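Side-chain contacts in nucleoporin NUP116 (Candida glabrata, PDB 3NF5), which is a GLFG-family nucleoporin whose C-terminal domain, the piece described here, targets the nuclear pore complex, where the whole protein probably serves protein and mRNA transport: residues Leu28-Tyr31 and Glu32-Val36; Asp59-Leu62 and Gly63-Cys66; Ser140-Pro143 and Ala144-Thr147. One frame throughout, in Å; residues are numbered along the deposited sequence.

All three contacts are local and lie at the surface of the C-terminal pore-targeting domain, each at a point where the chain changes direction. Contacts 1 and 2 are neighbours: their centres are 14 Å apart and their nearest atoms about 5 Å, without touching. Contact 1 caps the N-terminal end of the short helix 30-33, while contact 2 leads into helix 65-69. Contact 3, on the opposite side of the chain's centre, turns strand 137-142 into 147-152; its centre is 36 Å from that of contact 1 and 31 Å from that of contact 2. A glycerol, probably from the crystallisation liquor, binds at contact 1.

Contact 1 (Leu28-Tyr31 and Glu32-Val36); sequences LSKY and EIQKV
Two sets of torsions shape the polar side of this contact: chi1 of Ser-29 (69°) holds OG between its own backbone N and carbonyl carbon, facing Glu-32, and bends at chi2 (95°) and chi4 of Lys-30 fold that chain toward Gln-34. The first makes an N-cap for helix 30-33, in which Ser-29 OG accepts from Glu-32 N at 3.2 Å. The backbone of the same residue adds a helical bond, Ile-33 N to Ser-29 O at 2.9 Å.

One turn along, Lys-30 NZ reaches Gln-34 OE1 at 2.6 Å. The ammonium lies in the carbonyl plane of an amide carried out on an extended chain, and the aliphatic carbons of the lysine pass close to the same oxygen.

Tyr-31 offers its ring edge to Glu-32: OE2 is near the ring plane, 3.3 Å from CE2, and ring and carboxylate planes stand 86° apart. That geometry sets a negative oxygen against ring hydrogens, which are probably slightly positive. The other oxygen, OE1, hydrogen-bonds a glycerol and makes a long salt bridge to Lys-35 NZ at 3.7 Å.

The apolar side belongs to Leu-28. Its CD1 methyl meets Ile-33 CD1 at 4.0 Å, and the same methyl rests 3.8 Å from Val-36 CG2.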
# COMPACT_ATOMS: atom_id res chain seq x y z
N LEU A 28 -11.59 -6.86 18.98
CA LEU A 28 -10.45 -7.57 19.57
C LEU A 28 -10.12 -7.06 20.98
O LEU A 28 -10.10 -5.86 21.24
CB LEU A 28 -9.23 -7.46 18.68
CG LEU A 28 -9.37 -8.18 17.34
CD1 LEU A 28 -8.04 -7.95 16.58
CD2 LEU A 28 -9.70 -9.68 17.50
N SER A 29 -9.79 -7.97 21.87
CA SER A 29 -9.27 -7.59 23.22
C SER A 29 -7.92 -6.90 23.11
O SER A 29 -7.27 -7.01 22.06
CB SER A 29 -9.06 -8.82 24.06
OG SER A 29 -7.96 -9.60 23.55
N LYS A 30 -7.47 -6.24 24.19
CA LYS A 30 -6.16 -5.64 24.19
C LYS A 30 -5.03 -6.59 23.84
O LYS A 30 -4.08 -6.17 23.17
CB LYS A 30 -5.85 -4.90 25.52
CG LYS A 30 -4.46 -4.35 25.68
CD LYS A 30 -4.40 -2.83 25.27
CE LYS A 30 -3.13 -2.08 25.85
NZ LYS A 30 -1.88 -2.20 25.01
N TYR A 31 -5.11 -7.86 24.25
CA TYR A 31 -4.06 -8.83 23.91
C TYR A 31 -4.07 -9.11 22.40
O TYR A 31 -3.02 -9.05 21.79
CB TYR A 31 -4.24 -10.15 24.69
CG TYR A 31 -3.41 -11.34 24.22
CD1 TYR A 31 -2.04 -11.43 24.47
CD2 TYR A 31 -4.01 -12.41 23.57
CE1 TYR A 31 -1.30 -12.55 24.03
CE2 TYR A 31 -3.27 -13.52 23.13
CZ TYR A 31 -1.93 -13.58 23.35
OH TYR A 31 -1.22 -14.71 22.91
N GLU A 32 -5.25 -9.37 21.83
CA GLU A 32 -5.32 -9.73 20.42
C GLU A 32 -5.01 -8.57 19.46
O GLU A 32 -4.41 -8.82 18.38
CB GLU A 32 -6.66 -10.38 20.06
CG GLU A 32 -6.86 -11.76 20.78
CD GLU A 32 -5.91 -12.89 20.29
OE1 GLU A 32 -5.32 -12.77 19.16
OE2 GLU A 32 -5.81 -13.92 21.05
N ILE A 33 -5.42 -7.34 19.81
CA ILE A 33 -5.16 -6.15 18.97
C ILE A 33 -3.65 -5.82 18.89
O ILE A 33 -3.24 -5.11 17.97
CB ILE A 33 -6.00 -4.93 19.42
CG1 ILE A 33 -6.06 -3.84 18.33
CG2 ILE A 33 -5.45 -4.31 20.70
CD1 ILE A 33 -6.99 -4.16 17.11
N GLN A 34 -2.83 -6.35 19.83
CA GLN A 34 -1.39 -6.24 19.84
C GLN A 34 -0.73 -7.21 18.86
O GLN A 34 0.44 -7.11 18.68
CB GLN A 34 -0.78 -6.44 21.26
CG GLN A 34 -0.98 -5.29 22.12
CD GLN A 34 -0.80 -5.50 23.66
OE1 GLN A 34 -0.97 -4.54 24.40
NE2 GLN A 34 -0.57 -6.71 24.13
N LYS A 35 -1.47 -8.12 18.26
CA LYS A 35 -0.86 -9.17 17.41
C LYS A 35 -1.81 -9.60 16.26
O LYS A 35 -2.09 -10.77 16.03
CB LYS A 35 -0.37 -10.35 18.26
CG LYS A 35 -1.44 -11.02 19.16
CD LYS A 35 -0.99 -12.43 19.60
CE LYS A 35 -1.85 -13.54 18.94
NZ LYS A 35 -2.05 -13.34 17.45
N VAL A 36 -2.27 -8.61 15.50
CA VAL A 36 -3.18 -8.88 14.44
C VAL A 36 -2.38 -9.54 13.30
O VAL A 36 -1.39 -9.01 12.84
CB VAL A 36 -3.88 -7.59 13.94
CG1 VAL A 36 -4.72 -7.94 12.69
CG2 VAL A 36 -4.70 -7.03 15.14

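Contact 2 (Asp59-Leu62 and Gly63-Cys66); sequences DIPL and GSIC
The flat groups here are peptide carbonyls, and the first, that of Pro-61, is met twice by Ser-64. The serine hydroxyl comes in the carbonyl plane, with OG 2.8 Å from Pro-61 O, whereas its backbone N sits above that plane, 40° out of it, at 2.8 Å from the same oxygen. The second carbonyl, of Leu-62, is met by Ile-65 N from above its plane, 53° out of it, with N and O 3.1 Å apart.

These bonds define two successive type I beta turns, 61-64 and 62-65, which wind the loop after strand 47-51 into helix 65-69. The serine's part depends on its side-chain torsion: chi1 of 75° places OG between N and the carbonyl carbon, on the side of the residue from which the amide also reaches Pro-61 O. From that position OG also lies beside the proline ring, 4.0 Å from Pro-61 CD.

Apolar groups complete the contact. Ile-60 CG2 lies 4.0 Å from Ile-65 CG1, the two chains crossing at about a right angle. Leu-62 turns mainly toward helix 22-27, where it touches Leu-22, Leu-25 and Ala-26, while Ile-65 packs on Ile-18 and Val-41 of the neighbouring strands.

A water extends the winding by one step. It donates to Leu-62 O at 2.7 Å and accepts from Cys-66 N, standing between a carbonyl and an amide four residues on. Both turn carbonyls therefore have two donors each; the hydroxyl's own bond to Pro-61 O directs its proton, while the backbone N-H of Ser-64 closes the turn on that oxygen, and the water supplies Cys-66 N with an acceptor.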
# COMPACT_ATOMS: atom_id res chain seq x y z
N ASP A 59 -4.33 1.41 20.32
CA ASP A 59 -4.42 2.87 20.40
C ASP A 59 -4.56 3.59 19.05
O ASP A 59 -5.00 4.75 19.02
CB ASP A 59 -3.21 3.44 21.15
N ILE A 60 -4.25 2.91 17.96
CA ILE A 60 -4.46 3.45 16.62
C ILE A 60 -5.94 3.56 16.32
O ILE A 60 -6.65 2.54 16.39
CB ILE A 60 -3.85 2.54 15.59
CG1 ILE A 60 -2.33 2.47 15.82
CG2 ILE A 60 -4.17 3.05 14.18
CD1 ILE A 60 -1.59 1.78 14.66
N PRO A 61 -6.44 4.77 16.01
CA PRO A 61 -7.86 4.87 15.64
C PRO A 61 -8.11 4.16 14.33
O PRO A 61 -7.55 4.53 13.30
CB PRO A 61 -8.11 6.37 15.48
CG PRO A 61 -7.00 7.03 16.22
CD PRO A 61 -5.82 6.09 16.14
N LEU A 62 -8.92 3.13 14.38
CA LEU A 62 -9.02 2.23 13.26
C LEU A 62 -9.36 2.96 11.92
O LEU A 62 -8.83 2.63 10.87
CB LEU A 62 -10.02 1.15 13.58
CG LEU A 62 -9.60 0.25 14.72
CD1 LEU A 62 -10.76 -0.61 15.12
CD2 LEU A 62 -8.38 -0.58 14.38
N GLY A 63 -10.24 3.96 11.97
CA GLY A 63 -10.62 4.70 10.78
C GLY A 63 -9.50 5.54 10.15
O GLY A 63 -9.66 6.06 9.03
N SER A 64 -8.38 5.70 10.86
CA SER A 64 -7.23 6.38 10.28
C SER A 64 -6.30 5.51 9.47
O SER A 64 -5.40 6.04 8.84
CB SER A 64 -6.41 7.11 11.32
OG SER A 64 -5.64 6.22 12.10
N ILE A 65 -6.49 4.17 9.47
CA ILE A 65 -5.54 3.33 8.80
C ILE A 65 -5.64 3.48 7.27
O ILE A 65 -4.65 3.88 6.61
CB ILE A 65 -5.68 1.83 9.20
CG1 ILE A 65 -5.48 1.64 10.70
CG2 ILE A 65 -4.67 1.00 8.38
CD1 ILE A 65 -5.76 0.22 11.15
N CYS A 66 -6.81 3.19 6.70
CA CYS A 66 -7.01 3.42 5.26
C CYS A 66 -7.07 4.91 4.90
O CYS A 66 -7.88 5.66 5.47
CB CYS A 66 -8.32 2.82 4.79
SG CYS A 66 -8.46 1.05 4.98
O HOH W 1 -9.15 2.65 8.16

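Contact 3 (Ser140-Pro143 and Ala144-Thr147); sequences SYDP and ASGT
Asp-142 and Thr-147 face each other at the neck of a hairpin that joins strands 137-142 and 147-152. Among the backbone hydrogen bonds, Asp-142 N gives to Thr-147 O at 3.0 Å. Across the loop, Gly-146 N reaches Asp-142 O at 2.7 Å. Gly-146 and Thr-147 both face Asp-142, forming a G1 beta bulge, and the positive phi of Gly-146 (76°) is one that glycine takes easily.

Side-chain to backbone bonds shape the loop itself. With CG anti to the backbone N (chi1 -179°), Asp-142 OD1 accepts from Ala-144 N at 2.8 Å, an Asx turn in which the amide approaches from 40° out of the carboxylate plane. Ser-145 OG takes Thr-147 N at 3.2 Å, an ST turn.

Weaker contacts gather at Thr-147 O. The CA-H of Tyr-141 points at it, with CA 3.3 Å from the oxygen, and the ring follows with CD1 at 3.4 Å. Tyr-141 OH hydrogen-bonds Cys-104 O, outside the hairpin, and the ring meets Tyr-126 of helix 122-132 edge to face.

A water, 2.8 Å from Ser-140 OG, also donates to Thr-147 O. That carbonyl is thus shared by an amide, a water and a CA-H, whereas Pro-143 O, buried at the bend, has no partner in the model.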
# COMPACT_ATOMS: atom_id res chain seq x y z
N SER A 140 9.18 -8.83 -7.78
CA SER A 140 8.82 -8.98 -9.19
C SER A 140 8.29 -7.71 -9.86
O SER A 140 7.80 -6.81 -9.17
CB SER A 140 7.75 -10.04 -9.31
OG SER A 140 6.52 -9.59 -8.73
N TYR A 141 8.42 -7.65 -11.17
CA TYR A 141 7.80 -6.56 -11.97
C TYR A 141 7.33 -7.13 -13.29
O TYR A 141 8.15 -7.71 -13.99
CB TYR A 141 8.78 -5.45 -12.27
CG TYR A 141 8.15 -4.42 -13.20
CD1 TYR A 141 7.08 -3.66 -12.78
CD2 TYR A 141 8.64 -4.22 -14.50
CE1 TYR A 141 6.48 -2.72 -13.62
CE2 TYR A 141 8.08 -3.30 -15.33
CZ TYR A 141 6.98 -2.56 -14.93
OH TYR A 141 6.40 -1.60 -15.79
N ASP A 142 6.05 -6.95 -13.60
CA ASP A 142 5.43 -7.45 -14.80
C ASP A 142 5.14 -6.28 -15.76
O ASP A 142 4.22 -5.47 -15.54
CB ASP A 142 4.16 -8.18 -14.46
CG ASP A 142 3.47 -8.74 -15.70
OD1 ASP A 142 3.90 -8.41 -16.82
OD2 ASP A 142 2.53 -9.53 -15.53
N PRO A 143 5.95 -6.17 -16.82
CA PRO A 143 5.81 -5.10 -17.82
C PRO A 143 4.45 -5.06 -18.52
O PRO A 143 4.04 -4.00 -19.06
CB PRO A 143 6.90 -5.45 -18.85
CG PRO A 143 7.69 -6.50 -18.31
CD PRO A 143 7.03 -7.11 -17.16
N ALA A 144 3.78 -6.20 -18.57
CA ALA A 144 2.48 -6.27 -19.19
C ALA A 144 1.34 -5.68 -18.35
O ALA A 144 0.48 -4.98 -18.88
CB ALA A 144 2.17 -7.70 -19.55
N SER A 145 1.33 -5.96 -17.04
CA SER A 145 0.27 -5.44 -16.15
C SER A 145 0.71 -4.17 -15.46
O SER A 145 -0.13 -3.40 -15.00
CB SER A 145 -0.09 -6.46 -15.06
OG SER A 145 1.08 -6.80 -14.35
N GLY A 146 2.02 -3.95 -15.38
CA GLY A 146 2.57 -2.87 -14.54
C GLY A 146 2.56 -3.14 -13.03
O GLY A 146 2.73 -2.24 -12.23
N THR A 147 2.40 -4.39 -12.63
CA THR A 147 2.46 -4.73 -11.20
C THR A 147 3.91 -4.89 -10.72
O THR A 147 4.71 -5.61 -11.31
CB THR A 147 1.61 -5.97 -10.90
OG1 THR A 147 0.26 -5.68 -11.21
CG2 THR A 147 1.71 -6.34 -9.35
O HOH W 2 4.75 -8.22 -10.38